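Local coordinates for HRDC domain-containing protein (Bifidobacterium adolescentis ATCC 15703, PDB 3CYM) that is of unknown function but probably acts as a 3'-5' exonuclease on nucleic acids, at residues L41-E46 / P106-L111; V60-D65 / G70-Q75. One frame throughout, in Å; residues are numbered along the deposited sequence.

Contact 1: residues L41-E46 / P106-L111; sequences LAADAE and PGFDEL. With NA (sodium ion), chain B; NA (sodium ion), chain C.
Strand 41-46 and helix segment 106-111 run almost perpendicular, at 91°, where the ring of Phe108 packs on Ala43 and Ala45. Their axes come no closer than 9.8 Å. The pair belongs to the RNase H-like 3'-5' exonuclease fold, in which helix 101-111 covers one face of the central mixed sheet. Phe108 is the side chain that bridges the gap. Its CG lies anti to the carbonyl carbon (chi1 -70°), which sends the ring from the helix toward the strand. The ring edge meets the backbone: CZ of Phe108 is 3.5 Å from O of Asp44, which lies near the ring plane. The two alanine methyls approach the ring obliquely. CB of Ala45 is 4.0 Å from CE2 of Phe108. Trp96 makes an edge-to-face contact with the same ring.

Strand alternation turns Asp44 away from the helix, to the metal site. Its carboxylate is shared by two sodium ions. OD1 also accepts a weak hydrogen bond from N of Ala45. Glu46 joins Asp44 and Asp172 at one sodium, as expected for the acidic metal site of this family. A bend at chi2 (-52°) folds the Glu46 chain so that OE2 reaches this ion. Water 1 bridges both sodium ions and donates to O of Ala45 at 2.6 Å. On the sodium that also binds Glu46, OD2 of Asp44 sits 2.7 Å from the metal.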
# COMPACT_ATOMS: atom_id res chain seq x y z
N LEU A 41 -8.54 12.46 15.51
CA LEU A 41 -9.33 11.39 14.93
C LEU A 41 -8.44 10.18 14.64
O LEU A 41 -7.61 10.21 13.73
CB LEU A 41 -10.01 11.86 13.65
CG LEU A 41 -10.99 10.89 12.96
CD1 LEU A 41 -12.31 10.78 13.71
CD2 LEU A 41 -11.24 11.30 11.54
N ALA A 42 -8.61 9.12 15.43
CA ALA A 42 -8.01 7.82 15.12
C ALA A 42 -8.71 7.25 13.90
O ALA A 42 -9.94 7.17 13.88
CB ALA A 42 -8.16 6.88 16.31
N ALA A 43 -7.95 6.86 12.87
CA ALA A 43 -8.53 6.36 11.62
C ALA A 43 -7.88 5.08 11.10
O ALA A 43 -6.71 4.80 11.40
CB ALA A 43 -8.48 7.43 10.54
N ASP A 44 -8.65 4.30 10.34
CA ASP A 44 -8.15 3.11 9.63
C ASP A 44 -9.15 2.67 8.56
O ASP A 44 -10.27 3.19 8.50
CB ASP A 44 -7.88 1.96 10.60
CG ASP A 44 -6.81 1.02 10.11
OD1 ASP A 44 -6.19 1.30 9.07
OD2 ASP A 44 -6.58 -0.02 10.75
N ALA A 45 -8.76 1.70 7.74
CA ALA A 45 -9.64 1.14 6.72
C ALA A 45 -9.29 -0.30 6.42
O ALA A 45 -8.12 -0.69 6.47
CB ALA A 45 -9.59 1.96 5.44
N GLU A 46 -10.31 -1.09 6.10
CA GLU A 46 -10.09 -2.46 5.68
C GLU A 46 -10.45 -2.65 4.21
O GLU A 46 -11.40 -2.04 3.71
CB GLU A 46 -10.90 -3.44 6.54
CG GLU A 46 -10.62 -3.37 8.05
CD GLU A 46 -9.14 -3.47 8.40
OE1 GLU A 46 -8.44 -4.36 7.88
OE2 GLU A 46 -8.65 -2.66 9.22
N PRO A 106 -5.34 7.13 -0.07
CA PRO A 106 -6.00 7.14 -1.39
C PRO A 106 -7.48 6.76 -1.35
O PRO A 106 -8.29 7.38 -2.05
CB PRO A 106 -5.20 6.11 -2.19
CG PRO A 106 -3.89 6.04 -1.51
CD PRO A 106 -4.21 6.18 -0.06
N GLY A 107 -7.82 5.77 -0.52
CA GLY A 107 -9.20 5.31 -0.36
C GLY A 107 -10.09 6.32 0.32
O GLY A 107 -11.24 6.47 -0.07
N PHE A 108 -9.56 7.00 1.34
CA PHE A 108 -10.27 8.10 2.02
C PHE A 108 -10.55 9.25 1.06
O PHE A 108 -11.66 9.78 1.05
CB PHE A 108 -9.46 8.63 3.21
CG PHE A 108 -9.39 7.69 4.39
CD1 PHE A 108 -8.33 7.78 5.28
CD2 PHE A 108 -10.36 6.72 4.62
CE1 PHE A 108 -8.25 6.92 6.37
CE2 PHE A 108 -10.28 5.87 5.70
CZ PHE A 108 -9.22 5.97 6.58
N ASP A 109 -9.54 9.63 0.28
CA ASP A 109 -9.68 10.64 -0.78
C ASP A 109 -10.76 10.24 -1.79
O ASP A 109 -11.58 11.07 -2.19
CB ASP A 109 -8.34 10.83 -1.50
CG ASP A 109 -8.45 11.79 -2.66
OD1 ASP A 109 -8.34 11.33 -3.83
OD2 ASP A 109 -8.65 13.00 -2.41
N GLU A 110 -10.78 8.97 -2.17
CA GLU A 110 -11.77 8.46 -3.12
C GLU A 110 -13.20 8.44 -2.60
O GLU A 110 -14.14 8.50 -3.40
CB GLU A 110 -11.35 7.11 -3.69
CG GLU A 110 -10.30 7.24 -4.78
CD GLU A 110 -10.46 6.23 -5.90
OE1 GLU A 110 -10.07 6.55 -7.04
OE2 GLU A 110 -10.98 5.12 -5.64
N LEU A 111 -13.38 8.38 -1.29
CA LEU A 111 -14.73 8.50 -0.71
C LEU A 111 -15.15 9.97 -0.56
O LEU A 111 -16.33 10.26 -0.34
CB LEU A 111 -14.83 7.73 0.62
CG LEU A 111 -14.89 6.20 0.47
CD1 LEU A 111 -14.38 5.48 1.71
CD2 LEU A 111 -16.28 5.72 0.10
NA NA B . -6.06 -2.45 9.79
NA NA C . -4.33 0.15 7.39
O HOH W 1 -6.05 -1.94 7.49
O HOH W 2 -5.73 -4.76 8.95
O HOH W 3 -4.11 -1.15 9.45
O HOH W 4 -3.79 2.28 8.77
O HOH W 5 -2.19 1.00 6.67

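Contact 2: residues V60-D65 / G70-Q75; sequences VQFKRD and GLLDPQ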
# COMPACT_ATOMS: atom_id res chain seq x y z
N VAL A 60 -14.41 1.15 7.15
CA VAL A 60 -13.72 2.37 7.51
C VAL A 60 -13.93 2.55 9.02
O VAL A 60 -15.05 2.43 9.52
CB VAL A 60 -14.25 3.53 6.62
CG1 VAL A 60 -14.38 4.78 7.38
CG2 VAL A 60 -13.36 3.73 5.39
N GLN A 61 -12.84 2.78 9.76
CA GLN A 61 -12.87 2.76 11.22
C GLN A 61 -12.41 4.08 11.79
O GLN A 61 -11.35 4.58 11.41
CB GLN A 61 -11.99 1.64 11.81
CG GLN A 61 -12.26 0.24 11.28
CD GLN A 61 -11.13 -0.28 10.43
OE1 GLN A 61 -11.21 -0.26 9.21
NE2 GLN A 61 -10.06 -0.74 11.07
N PHE A 62 -13.19 4.63 12.72
CA PHE A 62 -12.87 5.89 13.38
C PHE A 62 -13.03 5.83 14.88
O PHE A 62 -13.82 5.05 15.39
CB PHE A 62 -13.71 7.03 12.81
CG PHE A 62 -13.44 7.31 11.37
CD1 PHE A 62 -12.17 7.74 10.96
CD2 PHE A 62 -14.42 7.10 10.42
CE1 PHE A 62 -11.90 7.98 9.62
CE2 PHE A 62 -14.15 7.35 9.08
CZ PHE A 62 -12.89 7.78 8.68
N LYS A 63 -12.26 6.66 15.57
CA LYS A 63 -12.46 6.89 16.99
C LYS A 63 -12.15 8.34 17.32
O LYS A 63 -11.14 8.89 16.86
CB LYS A 63 -11.60 5.95 17.85
CG LYS A 63 -12.00 5.99 19.32
CD LYS A 63 -11.04 5.25 20.23
CE LYS A 63 -11.65 5.18 21.62
NZ LYS A 63 -10.77 4.49 22.60
N ARG A 64 -13.04 8.95 18.09
CA ARG A 64 -12.76 10.24 18.70
C ARG A 64 -13.27 10.21 20.13
O ARG A 64 -14.32 9.63 20.41
CB ARG A 64 -13.45 11.36 17.92
CG ARG A 64 -12.64 12.62 17.86
CD ARG A 64 -13.24 13.66 16.95
NE ARG A 64 -12.45 14.88 17.03
CZ ARG A 64 -12.84 16.07 16.62
NH1 ARG A 64 -14.04 16.25 16.07
NH2 ARG A 64 -12.02 17.10 16.76
N ASP A 65 -12.51 10.84 21.03
CA ASP A 65 -12.83 10.87 22.46
C ASP A 65 -14.23 11.43 22.72
O ASP A 65 -14.49 12.61 22.51
CB ASP A 65 -11.76 11.68 23.22
CG ASP A 65 -11.90 11.57 24.74
OD1 ASP A 65 -11.51 12.53 25.43
OD2 ASP A 65 -12.41 10.55 25.24
N GLY A 70 -16.51 4.19 15.57
CA GLY A 70 -17.43 3.97 14.45
C GLY A 70 -16.84 3.05 13.40
O GLY A 70 -15.77 3.33 12.86
N LEU A 71 -17.54 1.95 13.11
CA LEU A 71 -17.19 1.04 12.02
C LEU A 71 -18.16 1.28 10.88
O LEU A 71 -19.32 0.88 10.96
CB LEU A 71 -17.22 -0.43 12.47
CG LEU A 71 -16.45 -0.85 13.72
CD1 LEU A 71 -16.48 -2.34 13.87
CD2 LEU A 71 -15.02 -0.39 13.66
N LEU A 72 -17.70 1.92 9.82
CA LEU A 72 -18.61 2.43 8.80
C LEU A 72 -18.52 1.56 7.55
O LEU A 72 -17.44 1.36 7.00
CB LEU A 72 -18.30 3.89 8.46
CG LEU A 72 -18.42 5.14 9.38
CD1 LEU A 72 -19.84 5.62 9.61
CD2 LEU A 72 -17.70 5.06 10.71
N ASP A 73 -19.68 1.06 7.11
CA ASP A 73 -19.81 0.26 5.89
C ASP A 73 -19.97 1.19 4.69
O ASP A 73 -21.06 1.70 4.48
CB ASP A 73 -21.06 -0.64 6.04
CG ASP A 73 -21.27 -1.62 4.87
OD1 ASP A 73 -20.70 -1.46 3.77
OD2 ASP A 73 -22.06 -2.57 5.06
N PRO A 74 -18.90 1.41 3.89
CA PRO A 74 -18.95 2.38 2.79
C PRO A 74 -19.99 2.07 1.71
O PRO A 74 -20.69 2.98 1.25
CB PRO A 74 -17.53 2.33 2.20
CG PRO A 74 -16.68 1.73 3.28
CD PRO A 74 -17.58 0.74 3.95
N GLN A 75 -20.11 0.79 1.35
CA GLN A 75 -21.01 0.34 0.28
C GLN A 75 -22.48 0.51 0.66
O GLN A 75 -23.26 1.03 -0.13
CB GLN A 75 -20.72 -1.12 -0.10
CG GLN A 75 -19.39 -1.33 -0.84
CD GLN A 75 -18.18 -1.22 0.07
OE1 GLN A 75 -18.28 -1.39 1.29
NE2 GLN A 75 -17.02 -0.92 -0.51
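Phe62 and Leu72 meet at about a right angle on one face of an antiparallel beta hairpin, part of the central sheet of the exonuclease fold. The CD2 methyl of Leu72 comes to the edge of the Phe62 ring, near its plane, 3.9 Å from CD2 of Phe62. Val60 lies on the same face and crosses Leu72 obliquely, its CG1 4.2 Å from CB of Leu72. Its other methyl, CG2, reaches the ring of Pro74 at the start of helix 74-79. Asp73 is the N-cap of that helix, with OD1 bonded to N of Ala76.

The opposite face carries Gln61 and Leu71, a non-hydrogen-bonded pair. CD2 of Leu71 lies against the aliphatic part of Gln61, 3.7 Å from its CG. Beyond this point the Gln61 chain bends away, and NE2 donates to O of Ala169 and to OE2 of Glu46, a sodium ligand.

Two hydrogen-bonded pairs, Val60 with Leu72 and Phe62 with Gly70, hold the backbones together. The straightest of the four bonds runs from N of Leu72 to O of Val60, 2.7 Å long, with an N-H...O angle of 176°.

How the contacts relate
Strand 40-47 comes first and supplies 41-46 of contact 1. The chain then enters strand 57-65, turns back into strand 68-72, and so closes contact 2 as a local hairpin. It goes on through two helices and strand 95-98 before helix 101-111 closes the longer loop of contact 1. Contact 2 therefore lies wholly within that loop, and the two do not cross. Strands 40-47 and 57-65 are sheet neighbours: O of Asp44 and N of Gln61 are 2.9 Å apart, a probable hydrogen bond. CB of Ala43 also packs on the Phe62 ring. Together the contacts join the hairpin, the metal-binding strand and the covering helix around one sheet.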